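Long-range contacts in fiber protein 2 (Fowl adenovirus 1, PDB 2VTW), which is the C-terminal head domain of the homotrimeric short fibre, which probably forms spikes at the capsid vertices and attaches the virion to a host receptor: residues 69-74 with 121-126; 147-152 with 167-172. One frame throughout, in Å; residues are numbered along the deposited sequence.

Interaction 1: residues 69-74 with 121-126; sequences ARYFTV and IPYYAS
Thr73, on the strand that begins at Tyr71, comes closest to Tyr124, with their CA atoms 6.8 Å apart; the irregular segment 121-126 passes over the strand without pairing with its backbone. One hydrogen bond joins the two segments. Thr73 OG1 donates to the backbone O of Tyr124 over 2.6 Å, tilted 25° from the carbonyl plane. The threonine torsion sets this up: OG1 is anti to the carbonyl carbon (chi1 -58°). Thr73 CG2 lies 3.5 Å from Tyr124 O, so both branches of the side chain meet this carbonyl. Thr73 OG1 is also hydrogen-bonded to Thr170 OG1 on the adjoining strand 163-173. The buried hydroxyl is therefore held from two directions.

The Tyr123 ring extends alongside the strand from Thr73 back to Tyr71. Its CG is anti to the backbone N (chi1 174°), which carries the ring toward the strand. Tyr123 CE1 lies 3.2 Å from Thr73 OG1, and the two side chains cross at about a right angle. At the far end of the ring, Tyr123 OH reaches Tyr71 CB at 3.5 Å. Tyr123 OH also meets the edge of the Tyr71 ring, near its plane, 3.7 Å from Tyr71 CD2. One face of the Tyr123 ring takes the backbone N of Ala125, offset toward the rim. Tyr124 turns elsewhere: its OH bonds Gln152 NE2, and its ring meets those of Trp75 and Phe115.

Phe72 points away from the loop and stacks on Phe171, on the other face of the sheet. This is a connecting loop laid over one face of a beta-sheet in the fibre head, fixed by a side-chain-to-backbone hydrogen bond and a tyrosine lying along the strand.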
ATOM      1  N   ALA A  69     -11.200  13.621 -22.103  1.00 40.49           N
ATOM      2  CA  ALA A  69     -11.016  13.596 -20.652  1.00 38.46           C
ATOM      3  C   ALA A  69     -10.412  12.236 -20.282  1.00 36.37           C
ATOM      4  O   ALA A  69     -10.887  11.209 -20.759  1.00 35.40           O
ATOM      5  CB  ALA A  69     -12.347  13.821 -19.935  1.00 37.97           C
ATOM      6  N   ARG A  70      -9.342  12.244 -19.480  1.00 34.44           N
ATOM      7  CA  ARG A  70      -8.702  11.005 -19.019  1.00 33.09           C
ATOM      8  C   ARG A  70      -8.960  10.669 -17.528  1.00 31.63           C
ATOM      9  O   ARG A  70      -8.785   9.510 -17.118  1.00 31.24           O
ATOM     10  CB  ARG A  70      -7.201  11.067 -19.312  1.00 32.88           C
ATOM     11  CG  ARG A  70      -6.891  11.012 -20.808  1.00 32.94           C
ATOM     12  CD  ARG A  70      -5.416  10.992 -21.126  1.00 33.35           C
ATOM     13  NE  ARG A  70      -4.698  12.222 -20.772  1.00 33.29           N
ATOM     14  CZ  ARG A  70      -3.824  12.366 -19.765  1.00 34.78           C
ATOM     15  NH1 ARG A  70      -3.518  11.365 -18.931  1.00 34.39           N
ATOM     16  NH2 ARG A  70      -3.235  13.544 -19.577  1.00 35.38           N
ATOM     17  N   TYR A  71      -9.376  11.658 -16.729  1.00 29.66           N
ATOM     18  CA  TYR A  71      -9.559  11.457 -15.274  1.00 28.86           C
ATOM     19  C   TYR A  71     -11.014  11.303 -14.911  1.00 27.65           C
ATOM     20  O   TYR A  71     -11.880  11.841 -15.573  1.00 27.49           O
ATOM     21  CB  TYR A  71      -8.996  12.613 -14.459  1.00 28.03           C
ATOM     22  CG  TYR A  71      -7.507  12.835 -14.521  1.00 28.47           C
ATOM     23  CD1 TYR A  71      -6.681  12.179 -15.452  1.00 28.31           C
ATOM     24  CD2 TYR A  71      -6.920  13.746 -13.679  1.00 26.66           C
ATOM     25  CE1 TYR A  71      -5.318  12.425 -15.488  1.00 27.87           C
ATOM     26  CE2 TYR A  71      -5.578  14.011 -13.735  1.00 26.65           C
ATOM     27  CZ  TYR A  71      -4.783  13.340 -14.618  1.00 27.72           C
ATOM     28  OH  TYR A  71      -3.443  13.624 -14.629  1.00 28.68           O
ATOM     29  N   PHE A  72     -11.281  10.545 -13.857  1.00 26.91           N
ATOM     30  CA  PHE A  72     -12.603  10.533 -13.253  1.00 25.63           C
ATOM     31  C   PHE A  72     -12.539  10.227 -11.766  1.00 25.12           C
ATOM     32  O   PHE A  72     -11.617   9.529 -11.301  1.00 24.75           O
ATOM     33  CB  PHE A  72     -13.557   9.591 -13.990  1.00 25.76           C
ATOM     34  CG  PHE A  72     -13.284   8.127 -13.805  1.00 25.18           C
ATOM     35  CD1 PHE A  72     -13.806   7.442 -12.725  1.00 25.10           C
ATOM     36  CD2 PHE A  72     -12.564   7.415 -14.764  1.00 26.25           C
ATOM     37  CE1 PHE A  72     -13.586   6.100 -12.560  1.00 25.80           C
ATOM     38  CE2 PHE A  72     -12.339   6.059 -14.616  1.00 24.84           C
ATOM     39  CZ  PHE A  72     -12.856   5.395 -13.522  1.00 26.50           C
ATOM     40  N   THR A  73     -13.523  10.740 -11.024  1.00 23.65           N
ATOM     41  CA  THR A  73     -13.507  10.672  -9.558  1.00 22.74           C
ATOM     42  C   THR A  73     -14.664   9.849  -9.041  1.00 22.32           C
ATOM     43  O   THR A  73     -15.801   9.951  -9.536  1.00 22.19           O
ATOM     44  CB  THR A  73     -13.535  12.080  -8.941  1.00 21.90           C
ATOM     45  OG1 THR A  73     -12.412  12.821  -9.420  1.00 23.57           O
ATOM     46  CG2 THR A  73     -13.536  12.047  -7.398  1.00 22.77           C
ATOM     47  N   VAL A  74     -14.355   9.022  -8.055  1.00 21.46           N
ATOM     48  CA  VAL A  74     -15.325   8.296  -7.266  1.00 21.01           C
ATOM     49  C   VAL A  74     -15.159   8.746  -5.787  1.00 21.17           C
ATOM     50  O   VAL A  74     -14.039   8.811  -5.259  1.00 20.13           O
ATOM     51  CB  VAL A  74     -15.120   6.769  -7.393  1.00 20.98           C
ATOM     52  CG1 VAL A  74     -16.056   5.986  -6.430  1.00 20.80           C
ATOM     53  CG2 VAL A  74     -15.368   6.347  -8.827  1.00 20.28           C
ATOM     54  N   ILE A 121     -20.276  22.365  -9.516  1.00 39.80           N
ATOM     55  CA  ILE A 121     -19.213  21.830 -10.368  1.00 38.62           C
ATOM     56  C   ILE A 121     -19.084  20.405  -9.827  1.00 37.27           C
ATOM     57  O   ILE A 121     -18.642  20.212  -8.699  1.00 37.91           O
ATOM     58  CB  ILE A 121     -17.893  22.628 -10.198  1.00 39.04           C
ATOM     59  CG1 ILE A 121     -18.142  24.139 -10.367  1.00 39.64           C
ATOM     60  CG2 ILE A 121     -16.803  22.161 -11.182  1.00 39.79           C
ATOM     61  CD1 ILE A 121     -16.959  25.022  -9.932  1.00 39.56           C
ATOM     62  N   PRO A 122     -19.566  19.397 -10.577  1.00 35.26           N
ATOM     63  CA  PRO A 122     -19.633  18.071  -9.971  1.00 33.81           C
ATOM     64  C   PRO A 122     -18.307  17.277  -9.958  1.00 31.92           C
ATOM     65  O   PRO A 122     -18.244  16.255  -9.289  1.00 30.77           O
ATOM     66  CB  PRO A 122     -20.674  17.351 -10.832  1.00 33.96           C
ATOM     67  CG  PRO A 122     -20.521  17.962 -12.157  1.00 34.64           C
ATOM     68  CD  PRO A 122     -20.076  19.387 -11.958  1.00 35.41           C
ATOM     69  N   TYR A 123     -17.290  17.732 -10.695  1.00 30.00           N
ATOM     70  CA  TYR A 123     -15.971  17.085 -10.672  1.00 29.51           C
ATOM     71  C   TYR A 123     -14.987  17.724  -9.673  1.00 28.25           C
ATOM     72  O   TYR A 123     -14.686  18.931  -9.727  1.00 27.77           O
ATOM     73  CB  TYR A 123     -15.328  17.072 -12.061  1.00 29.40           C
ATOM     74  CG  TYR A 123     -13.911  16.544 -12.091  1.00 29.02           C
ATOM     75  CD1 TYR A 123     -13.651  15.182 -11.979  1.00 29.61           C
ATOM     76  CD2 TYR A 123     -12.832  17.409 -12.253  1.00 29.05           C
ATOM     77  CE1 TYR A 123     -12.333  14.681 -12.037  1.00 29.52           C
ATOM     78  CE2 TYR A 123     -11.507  16.926 -12.300  1.00 30.03           C
ATOM     79  CZ  TYR A 123     -11.277  15.561 -12.185  1.00 28.77           C
ATOM     80  OH  TYR A 123      -9.988  15.103 -12.234  1.00 28.56           O
ATOM     81  N   TYR A 124     -14.480  16.880  -8.777  1.00 26.70           N
ATOM     82  CA  TYR A 124     -13.374  17.250  -7.910  1.00 25.85           C
ATOM     83  C   TYR A 124     -12.145  16.365  -8.236  1.00 24.64           C
ATOM     84  O   TYR A 124     -12.258  15.138  -8.248  1.00 25.01           O
ATOM     85  CB  TYR A 124     -13.794  17.059  -6.456  1.00 25.27           C
ATOM     86  CG  TYR A 124     -12.716  17.447  -5.463  1.00 25.93           C
ATOM     87  CD1 TYR A 124     -12.524  18.777  -5.106  1.00 25.93           C
ATOM     88  CD2 TYR A 124     -11.894  16.488  -4.880  1.00 24.84           C
ATOM     89  CE1 TYR A 124     -11.547  19.143  -4.211  1.00 24.84           C
ATOM     90  CE2 TYR A 124     -10.907  16.858  -3.973  1.00 23.49           C
ATOM     91  CZ  TYR A 124     -10.744  18.183  -3.655  1.00 23.65           C
ATOM     92  OH  TYR A 124      -9.791  18.577  -2.763  1.00 22.55           O
ATOM     93  N   ALA A 125     -10.999  17.004  -8.490  1.00 24.09           N
ATOM     94  CA  ALA A 125      -9.706  16.323  -8.726  1.00 23.54           C
ATOM     95  C   ALA A 125      -8.993  16.031  -7.405  1.00 23.03           C
ATOM     96  O   ALA A 125      -8.464  16.945  -6.773  1.00 22.46           O
ATOM     97  CB  ALA A 125      -8.801  17.187  -9.604  1.00 22.83           C
ATOM     98  N   SER A 126      -9.013  14.765  -6.993  1.00 23.19           N
ATOM     99  CA  SER A 126      -8.151  14.253  -5.913  1.00 22.97           C
ATOM    100  C   SER A 126      -6.692  14.513  -6.279  1.00 22.61           C
ATOM    101  O   SER A 126      -6.233  14.074  -7.330  1.00 22.22           O
ATOM    102  CB  SER A 126      -8.416  12.772  -5.737  1.00 22.84           C
ATOM    103  OG  SER A 126      -7.808  12.245  -4.585  1.00 24.72           O
TER

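Interaction 2: residues 147-152 with 167-172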
ATOM      1  N   ILE A 147      -3.847   2.981 -15.304  1.00 20.87           N
ATOM      2  CA  ILE A 147      -4.609   3.994 -14.572  1.00 20.37           C
ATOM      3  C   ILE A 147      -3.936   4.151 -13.205  1.00 19.80           C
ATOM      4  O   ILE A 147      -3.814   3.198 -12.460  1.00 19.02           O
ATOM      5  CB  ILE A 147      -6.106   3.555 -14.364  1.00 20.35           C
ATOM      6  CG1 ILE A 147      -6.842   3.417 -15.700  1.00 20.91           C
ATOM      7  CG2 ILE A 147      -6.831   4.537 -13.477  1.00 20.00           C
ATOM      8  CD1 ILE A 147      -8.257   2.794 -15.581  1.00 20.11           C
ATOM      9  N   ASP A 148      -3.465   5.351 -12.906  1.00 19.34           N
ATOM     10  CA  ASP A 148      -3.012   5.673 -11.567  1.00 19.00           C
ATOM     11  C   ASP A 148      -4.212   6.209 -10.809  1.00 19.11           C
ATOM     12  O   ASP A 148      -5.068   6.886 -11.403  1.00 18.30           O
ATOM     13  CB  ASP A 148      -1.954   6.749 -11.616  1.00 19.72           C
ATOM     14  CG  ASP A 148      -0.657   6.269 -12.252  1.00 21.14           C
ATOM     15  OD1 ASP A 148      -0.343   5.066 -12.125  1.00 20.94           O
ATOM     16  OD2 ASP A 148       0.033   7.122 -12.836  1.00 22.78           O
ATOM     17  N   VAL A 149      -4.284   5.901  -9.514  1.00 18.13           N
ATOM     18  CA  VAL A 149      -5.327   6.441  -8.651  1.00 17.70           C
ATOM     19  C   VAL A 149      -4.727   7.303  -7.531  1.00 17.26           C
ATOM     20  O   VAL A 149      -3.914   6.812  -6.726  1.00 15.70           O
ATOM     21  CB  VAL A 149      -6.167   5.302  -8.040  1.00 17.87           C
ATOM     22  CG1 VAL A 149      -7.409   5.879  -7.352  1.00 16.40           C
ATOM     23  CG2 VAL A 149      -6.568   4.271  -9.127  1.00 16.11           C
ATOM     24  N   ARG A 150      -5.105   8.581  -7.504  1.00 17.60           N
ATOM     25  CA  ARG A 150      -4.823   9.477  -6.375  1.00 18.05           C
ATOM     26  C   ARG A 150      -5.907   9.345  -5.307  1.00 18.52           C
ATOM     27  O   ARG A 150      -7.088   9.384  -5.611  1.00 18.87           O
ATOM     28  CB  ARG A 150      -4.726  10.916  -6.844  1.00 17.98           C
ATOM     29  CG  ARG A 150      -4.278  11.915  -5.752  1.00 17.21           C
ATOM     30  CD  ARG A 150      -2.825  11.799  -5.469  1.00 17.51           C
ATOM     31  NE  ARG A 150      -2.014  12.195  -6.611  1.00 17.82           N
ATOM     32  CZ  ARG A 150      -0.687  12.222  -6.629  1.00 16.90           C
ATOM     33  NH1 ARG A 150       0.010  11.844  -5.578  1.00 16.84           N
ATOM     34  NH2 ARG A 150      -0.054  12.638  -7.721  1.00 19.83           N
ATOM     35  N   MET A 151      -5.503   9.179  -4.047  1.00 19.21           N
ATOM     36  CA  MET A 151      -6.453   8.979  -2.963  1.00 19.85           C
ATOM     37  C   MET A 151      -6.263  10.065  -1.880  1.00 19.18           C
ATOM     38  O   MET A 151      -5.153  10.258  -1.360  1.00 18.18           O
ATOM     39  CB  MET A 151      -6.315   7.581  -2.405  1.00 20.13           C
ATOM     40  CG  MET A 151      -6.411   6.472  -3.474  1.00 22.58           C
ATOM     41  SD  MET A 151      -5.680   4.945  -2.890  1.00 25.24           S
ATOM     42  CE  MET A 151      -5.274   4.159  -4.434  1.00 25.82           C
ATOM     43  N   GLN A 152      -7.356  10.786  -1.579  1.00 18.50           N
ATOM     44  CA  GLN A 152      -7.299  11.980  -0.764  1.00 17.94           C
ATOM     45  C   GLN A 152      -8.550  12.096   0.110  1.00 18.21           C
ATOM     46  O   GLN A 152      -9.669  12.286  -0.395  1.00 17.88           O
ATOM     47  CB  GLN A 152      -7.155  13.213  -1.646  1.00 17.85           C
ATOM     48  CG  GLN A 152      -7.014  14.557  -0.895  1.00 17.14           C
ATOM     49  CD  GLN A 152      -7.320  15.722  -1.811  1.00 18.19           C
ATOM     50  OE1 GLN A 152      -6.522  16.077  -2.678  1.00 21.13           O
ATOM     51  NE2 GLN A 152      -8.503  16.307  -1.648  1.00 19.05           N
ATOM     52  N   ILE A 167     -13.543  10.186   1.259  1.00 17.41           N
ATOM     53  CA  ILE A 167     -12.365   9.831   0.450  1.00 17.05           C
ATOM     54  C   ILE A 167     -12.629  10.014  -1.058  1.00 16.85           C
ATOM     55  O   ILE A 167     -13.487   9.357  -1.604  1.00 17.07           O
ATOM     56  CB  ILE A 167     -11.884   8.346   0.703  1.00 17.93           C
ATOM     57  CG1 ILE A 167     -11.923   7.992   2.194  1.00 15.83           C
ATOM     58  CG2 ILE A 167     -10.456   8.143   0.069  1.00 16.43           C
ATOM     59  CD1 ILE A 167     -11.878   6.513   2.522  1.00 16.46           C
ATOM     60  N   ALA A 168     -11.878  10.896  -1.708  1.00 16.67           N
ATOM     61  CA  ALA A 168     -11.911  11.054  -3.156  1.00 17.79           C
ATOM     62  C   ALA A 168     -10.855  10.135  -3.799  1.00 18.35           C
ATOM     63  O   ALA A 168      -9.686  10.142  -3.383  1.00 19.17           O
ATOM     64  CB  ALA A 168     -11.660  12.499  -3.554  1.00 17.50           C
ATOM     65  N   PHE A 169     -11.295   9.330  -4.767  1.00 18.64           N
ATOM     66  CA  PHE A 169     -10.427   8.487  -5.599  1.00 18.84           C
ATOM     67  C   PHE A 169     -10.490   9.041  -7.000  1.00 18.91           C
ATOM     68  O   PHE A 169     -11.549   8.994  -7.612  1.00 19.48           O
ATOM     69  CB  PHE A 169     -10.931   7.055  -5.659  1.00 19.15           C
ATOM     70  CG  PHE A 169     -10.782   6.277  -4.387  1.00 19.98           C
ATOM     71  CD1 PHE A 169      -9.838   5.282  -4.277  1.00 20.37           C
ATOM     72  CD2 PHE A 169     -11.637   6.492  -3.321  1.00 19.22           C
ATOM     73  CE1 PHE A 169      -9.712   4.541  -3.126  1.00 20.72           C
ATOM     74  CE2 PHE A 169     -11.512   5.746  -2.138  1.00 21.09           C
ATOM     75  CZ  PHE A 169     -10.556   4.783  -2.032  1.00 20.74           C
ATOM     76  N   THR A 170      -9.395   9.590  -7.513  1.00 19.15           N
ATOM     77  CA  THR A 170      -9.374  10.053  -8.901  1.00 19.26           C
ATOM     78  C   THR A 170      -8.535   9.100  -9.746  1.00 20.10           C
ATOM     79  O   THR A 170      -7.330   8.915  -9.502  1.00 20.34           O
ATOM     80  CB  THR A 170      -8.952  11.518  -9.065  1.00 19.83           C
ATOM     81  OG1 THR A 170      -9.842  12.381  -8.331  1.00 20.25           O
ATOM     82  CG2 THR A 170      -8.989  11.933 -10.533  1.00 18.95           C
ATOM     83  N   PHE A 171      -9.207   8.494 -10.723  1.00 19.45           N
ATOM     84  CA  PHE A 171      -8.622   7.520 -11.640  1.00 19.68           C
ATOM     85  C   PHE A 171      -8.056   8.262 -12.820  1.00 20.41           C
ATOM     86  O   PHE A 171      -8.783   8.954 -13.518  1.00 21.29           O
ATOM     87  CB  PHE A 171      -9.683   6.518 -12.074  1.00 18.16           C
ATOM     88  CG  PHE A 171     -10.206   5.682 -10.939  1.00 17.07           C
ATOM     89  CD1 PHE A 171      -9.805   4.372 -10.788  1.00 15.03           C
ATOM     90  CD2 PHE A 171     -11.100   6.208 -10.011  1.00 17.83           C
ATOM     91  CE1 PHE A 171     -10.264   3.591  -9.731  1.00 18.13           C
ATOM     92  CE2 PHE A 171     -11.572   5.435  -8.941  1.00 15.10           C
ATOM     93  CZ  PHE A 171     -11.170   4.135  -8.802  1.00 18.22           C
ATOM     94  N   GLN A 172      -6.753   8.124 -13.036  1.00 20.17           N
ATOM     95  CA  GLN A 172      -6.051   8.887 -14.038  1.00 20.86           C
ATOM     96  C   GLN A 172      -5.577   7.949 -15.159  1.00 22.02           C
ATOM     97  O   GLN A 172      -4.529   7.285 -15.031  1.00 21.20           O
ATOM     98  CB  GLN A 172      -4.892   9.624 -13.388  1.00 20.64           C
ATOM     99  CG  GLN A 172      -5.315  10.338 -12.080  1.00 19.93           C
ATOM    100  CD  GLN A 172      -4.238  11.190 -11.467  1.00 21.01           C
ATOM    101  OE1 GLN A 172      -4.531  12.112 -10.695  1.00 20.97           O
ATOM    102  NE2 GLN A 172      -2.977  10.918 -11.814  1.00 18.84           N
TER
HETATM  103  O   HOH W   1      -1.332   9.639 -14.087  1.00 31.93           O
HETATM  104  O   HOH W   2      -3.454  13.771  -8.763  1.00 18.06           O
HETATM  105  O   HOH W   3      -1.020  12.760 -10.500  1.00 24.04           O
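Val149 CG1 sits over the centre of the Phe171 ring, 4.2 Å from its centroid, in a CH-pi contact. Val149 CG2 touches Phe171 CD1 at 3.6 Å, and the two side chains run side by side. Ile147 CG2 meets this ring at its edge. Further along, Met151 CG packs 3.7 Å from Phe169 CD1, and Met151 SD makes an oblique Met-aromatic contact with the Phe169 ring.

Six backbone hydrogen bonds join the antiparallel strands, through the hydrogen-bonded pairs Asp148-Gln172, Arg150-Thr170 and Gln152-Ala168.

The opposite face is largely polar. The Gln172 amide is linked through three waters: one to Asp148 OD2, the others to Arg150 NE and NH2. Asp148 OD1 bonds Ser133 OG. Bends at chi2 and chi3 (75° and 66°) fold the arginine chain, and its NH1 bonds Gly129 O. Arg150 also packs on Tyr134 of a second subunit.

Strand 129-140 flanks 147-152 and strand 71-76 flanks 167-172, so this hairpin pair lies inside the sheet. Its apolar face meets strands 43-53 and 185-197, with Phe171 touching Val50 and Ile189.

Overall arrangement
From the N terminus, strand 71-76 comes first. Interaction 1 brings the loop before strand 129-140 back onto it, closing a loop of 46 residues. The chain then runs through strand 129-140 into interaction 2, where the hairpin of strands 147-157 and 163-173 closes 14 residues. The two contacts follow in series and neither nests nor crosses. They meet in space, with centres 9 Å apart, because strand 163-173 returns beside strand 71-76. Phe72 pairs with Phe171 through the backbone, while Ser126 packs on Gln152. Together they join the early strand and the later hairpin in one sheet of the head, with the mid-chain loop held on its face.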